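Local coordinates for citrate lyase subunit beta-like protein (Mycobacterium tuberculosis H37Rv, PDB 6CHU) that probably acts as a magnesium-dependent lyase of the HpcH/HpaI aldolase family, working as a homotrimer, at residues 37-46 against 64-74. Numbering follows the deposited sequence.
Sequences DVVILDLEDG and LDPERTVVRIN. With ACT (acetate ion), chain E; ACT (acetate ion), chain F.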
loop_
_atom_site.group_PDB
_atom_site.type_symbol
_atom_site.label_atom_id
_atom_site.label_comp_id
_atom_site.label_asym_id
_atom_site.label_seq_id
_atom_site.Cartn_x
_atom_site.Cartn_y
_atom_site.Cartn_z
ATOM N N ASP A 37 -12.321 26.582 9.818
ATOM C CA ASP A 37 -12.407 26.978 8.418
ATOM C C ASP A 37 -13.658 26.398 7.766
ATOM O O ASP A 37 -14.403 27.111 7.090
ATOM C CB ASP A 37 -11.145 26.534 7.680
ATOM C CG ASP A 37 -9.906 27.257 8.173
ATOM O OD1 ASP A 37 -9.894 28.501 8.155
ATOM O OD2 ASP A 37 -8.947 26.580 8.585
ATOM N N VAL A 38 -13.917 25.116 7.986
ATOM C CA VAL A 38 -15.130 24.454 7.507
ATOM C C VAL A 38 -15.707 23.651 8.664
ATOM O O VAL A 38 -14.962 23.011 9.412
ATOM C CB VAL A 38 -14.849 23.533 6.296
ATOM C CG1 VAL A 38 -16.090 22.686 5.938
ATOM C CG2 VAL A 38 -14.426 24.343 5.096
ATOM N N VAL A 39 -17.025 23.690 8.818
ATOM C CA VAL A 39 -17.713 22.912 9.840
ATOM C C VAL A 39 -18.358 21.703 9.177
ATOM O O VAL A 39 -19.004 21.830 8.125
ATOM C CB VAL A 39 -18.766 23.762 10.568
ATOM C CG1 VAL A 39 -19.601 22.900 11.500
ATOM C CG2 VAL A 39 -18.092 24.898 11.343
ATOM N N ILE A 40 -18.203 20.536 9.791
ATOM C CA ILE A 40 -18.915 19.328 9.382
ATOM C C ILE A 40 -20.048 19.131 10.380
ATOM O O ILE A 40 -19.821 18.669 11.505
ATOM C CB ILE A 40 -18.002 18.098 9.344
ATOM C CG1 ILE A 40 -16.750 18.348 8.500
ATOM C CG2 ILE A 40 -18.782 16.893 8.802
ATOM C CD1 ILE A 40 -15.637 17.324 8.774
ATOM N N LEU A 41 -21.275 19.469 9.988
ATOM C CA LEU A 41 -22.418 19.211 10.857
ATOM C C LEU A 41 -22.741 17.728 10.753
ATOM O O LEU A 41 -22.941 17.203 9.649
ATOM C CB LEU A 41 -23.618 20.081 10.484
ATOM C CG LEU A 41 -23.454 21.590 10.716
ATOM C CD1 LEU A 41 -24.629 22.361 10.102
ATOM C CD2 LEU A 41 -23.321 21.947 12.205
ATOM N N ASP A 42 -22.743 17.044 11.893
ATOM C CA ASP A 42 -22.668 15.593 11.926
ATOM C C ASP A 42 -24.023 14.998 12.277
ATOM O O ASP A 42 -24.570 15.279 13.349
ATOM C CB ASP A 42 -21.613 15.144 12.932
ATOM C CG ASP A 42 -21.274 13.683 12.799
ATOM O OD1 ASP A 42 -21.685 13.060 11.785
ATOM O OD2 ASP A 42 -20.589 13.163 13.706
ATOM N N LEU A 43 -24.550 14.162 11.382
ATOM C CA LEU A 43 -25.720 13.343 11.667
ATOM C C LEU A 43 -25.356 11.895 11.980
ATOM O O LEU A 43 -26.244 11.110 12.349
ATOM C CB LEU A 43 -26.693 13.374 10.476
ATOM C CG LEU A 43 -27.190 14.746 10.016
ATOM C CD1 LEU A 43 -27.954 14.577 8.683
ATOM C CD2 LEU A 43 -28.087 15.382 11.067
ATOM N N GLU A 44 -24.079 11.522 11.854
ATOM C CA GLU A 44 -23.686 10.134 12.083
ATOM C C GLU A 44 -23.110 9.949 13.489
ATOM O O GLU A 44 -23.793 10.231 14.478
ATOM C CB GLU A 44 -22.701 9.654 11.004
ATOM C CG GLU A 44 -22.643 8.113 10.882
ATOM C CD GLU A 44 -21.227 7.546 10.848
ATOM O OE1 GLU A 44 -20.277 8.230 11.287
ATOM O OE2 GLU A 44 -21.067 6.400 10.368
ATOM N N ASP A 45 -21.866 9.473 13.603
ATOM C CA ASP A 45 -21.418 8.930 14.884
ATOM C C ASP A 45 -21.344 9.971 15.995
ATOM O O ASP A 45 -21.377 9.597 17.173
ATOM C CB ASP A 45 -20.069 8.229 14.720
ATOM C CG ASP A 45 -20.225 6.839 14.158
ATOM O OD1 ASP A 45 -21.394 6.400 14.014
ATOM O OD2 ASP A 45 -19.199 6.198 13.849
ATOM N N GLY A 46 -21.278 11.256 15.664
ATOM C CA GLY A 46 -21.293 12.261 16.716
ATOM C C GLY A 46 -22.623 12.424 17.429
ATOM O O GLY A 46 -22.663 13.099 18.464
ATOM N N LEU A 64 -26.000 27.379 8.932
ATOM C CA LEU A 64 -24.657 27.931 8.825
ATOM C C LEU A 64 -24.385 28.278 7.365
ATOM O O LEU A 64 -25.170 27.950 6.474
ATOM C CB LEU A 64 -23.608 26.943 9.359
ATOM C CG LEU A 64 -23.539 26.697 10.870
ATOM C CD1 LEU A 64 -22.384 25.761 11.205
ATOM C CD2 LEU A 64 -23.405 28.023 11.616
ATOM N N ASP A 65 -23.269 28.968 7.128
ATOM C CA ASP A 65 -22.881 29.379 5.780
ATOM C C ASP A 65 -22.641 28.149 4.914
ATOM O O ASP A 65 -21.698 27.388 5.170
ATOM C CB ASP A 65 -21.626 30.256 5.839
ATOM C CG ASP A 65 -21.195 30.782 4.478
ATOM O OD1 ASP A 65 -21.805 30.432 3.448
ATOM O OD2 ASP A 65 -20.228 31.570 4.442
ATOM N N PRO A 66 -23.459 27.914 3.882
ATOM C CA PRO A 66 -23.262 26.717 3.053
ATOM C C PRO A 66 -21.984 26.740 2.231
ATOM O O PRO A 66 -21.581 25.684 1.741
ATOM C CB PRO A 66 -24.510 26.696 2.157
ATOM C CG PRO A 66 -24.921 28.105 2.072
ATOM C CD PRO A 66 -24.594 28.727 3.408
ATOM N N GLU A 67 -21.327 27.895 2.074
ATOM C CA GLU A 67 -20.014 27.920 1.431
ATOM C C GLU A 67 -18.921 27.325 2.313
ATOM O O GLU A 67 -17.828 27.036 1.814
ATOM C CB GLU A 67 -19.630 29.358 1.055
ATOM C CG GLU A 67 -20.653 30.080 0.186
ATOM C CD GLU A 67 -20.943 29.344 -1.110
ATOM O OE1 GLU A 67 -20.035 28.660 -1.631
ATOM O OE2 GLU A 67 -22.086 29.449 -1.606
ATOM N N ARG A 68 -19.192 27.123 3.602
ATOM C CA ARG A 68 -18.170 26.692 4.548
ATOM C C ARG A 68 -18.677 25.599 5.478
ATOM O O ARG A 68 -18.109 25.404 6.559
ATOM C CB ARG A 68 -17.673 27.889 5.370
ATOM C CG ARG A 68 -16.917 28.920 4.559
ATOM C CD ARG A 68 -15.645 28.320 3.972
ATOM N NE ARG A 68 -14.777 29.334 3.379
ATOM C CZ ARG A 68 -14.705 29.592 2.076
ATOM N NH1 ARG A 68 -15.449 28.904 1.220
ATOM N NH2 ARG A 68 -13.887 30.537 1.629
ATOM N N THR A 69 -19.736 24.889 5.084
ATOM C CA THR A 69 -20.331 23.860 5.920
ATOM C C THR A 69 -20.672 22.645 5.071
ATOM O O THR A 69 -21.242 22.775 3.985
ATOM C CB THR A 69 -21.594 24.372 6.625
ATOM O OG1 THR A 69 -21.311 25.639 7.228
ATOM C CG2 THR A 69 -22.025 23.399 7.724
ATOM N N VAL A 70 -20.328 21.468 5.604
ATOM C CA VAL A 70 -20.563 20.145 5.028
ATOM C C VAL A 70 -21.375 19.334 6.035
ATOM O O VAL A 70 -21.242 19.527 7.246
ATOM C CB VAL A 70 -19.217 19.447 4.694
ATOM C CG1 VAL A 70 -19.411 17.982 4.289
ATOM C CG2 VAL A 70 -18.479 20.212 3.606
ATOM N N VAL A 71 -22.232 18.436 5.547
ATOM C CA VAL A 71 -23.083 17.633 6.426
ATOM C C VAL A 71 -22.662 16.176 6.308
ATOM O O VAL A 71 -22.704 15.603 5.212
ATOM C CB VAL A 71 -24.575 17.808 6.091
ATOM C CG1 VAL A 71 -25.442 16.970 7.028
ATOM C CG2 VAL A 71 -24.980 19.292 6.181
ATOM N N ARG A 72 -22.248 15.570 7.427
ATOM C CA ARG A 72 -21.993 14.133 7.427
ATOM C C ARG A 72 -23.304 13.393 7.639
ATOM O O ARG A 72 -23.956 13.541 8.682
ATOM C CB ARG A 72 -20.966 13.708 8.478
ATOM C CG ARG A 72 -20.704 12.182 8.368
ATOM C CD ARG A 72 -19.432 11.700 9.065
ATOM N NE ARG A 72 -19.549 11.689 10.523
ATOM C CZ ARG A 72 -18.672 11.076 11.322
ATOM N NH1 ARG A 72 -17.642 10.433 10.783
ATOM N NH2 ARG A 72 -18.818 11.102 12.646
ATOM N N ILE A 73 -23.708 12.624 6.625
ATOM C CA ILE A 73 -24.923 11.826 6.685
ATOM C C ILE A 73 -24.565 10.433 7.184
ATOM O O ILE A 73 -23.413 10.167 7.529
ATOM C CB ILE A 73 -25.625 11.775 5.313
ATOM C CG1 ILE A 73 -24.731 11.098 4.268
ATOM C CG2 ILE A 73 -26.012 13.191 4.866
ATOM C CD1 ILE A 73 -25.332 11.075 2.828
ATOM N N ASN A 74 -25.548 9.547 7.241
ATOM C CA ASN A 74 -25.325 8.187 7.690
ATOM C C ASN A 74 -24.997 7.287 6.497
ATOM O O ASN A 74 -25.039 7.707 5.336
ATOM C CB ASN A 74 -26.543 7.710 8.484
ATOM C CG ASN A 74 -26.577 8.316 9.884
ATOM O OD1 ASN A 74 -25.981 7.773 10.811
ATOM N ND2 ASN A 74 -27.234 9.467 10.031
HETATM C C ACT E . -16.329 10.789 15.007
HETATM O O ACT E . -15.331 10.531 15.731
HETATM O OXT ACT E . -16.969 10.011 14.264
HETATM C CH3 ACT E . -16.825 12.282 15.048
HETATM C C ACT F . -14.279 9.255 11.461
HETATM O O ACT F . -13.153 8.695 11.344
HETATM O OXT ACT F . -15.430 8.721 11.451
HETATM C CH3 ACT F . -14.254 10.795 11.671
#
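V39 pairs with T69 and D42 with R72 along two adjacent parallel strands, 38-42 and 69-72, whose axes approach to 4.5 Å at 26° and are joined by backbone hydrogen bonds such as V70 N to V39 O; helix 52-61 makes the crossover between them, a beta-alpha-beta unit of the TIM barrel. On the side turned to helix 29-35, the CD1 methyl of L64 reaches V39 CG1 (4.0 Å) and L41 CD2, while T69 CG2 lies against L41 CD1. The opposite side of the sheet carries I40, V70, D42 and R72. D42 and R72 run side by side, and the arginine grips the carboxylate side-on: NE gives to OD1 at 2.8 Å in a nearly straight bond (177°), NH2 to OD2 at 2.9 Å. From the face opposite the arginine, E44 N reaches OD1, closing an Asx turn, and G46 N reaches OD2, so each oxygen takes two donors. A bend at chi3 (73°) carries the R72 guanidinium beneath E44 OE1, which sits 3.3 Å above its plane as a purely electrostatic partner; K100 pairs with E44 OE2. At the guanidinium edge, acetate E accepts from R72 NH2 (OXT, 2.7 Å) and acetate F from NH1 (OXT, 2.9 Å), both probably from the crystallisation liquor. The D45 side chain, near the magnesium ligand D146, lies about 4 Å (nearest atoms) from the metal. D42 thus anchors substrate-binding R72, whose outer edge may receive a substrate carboxylate.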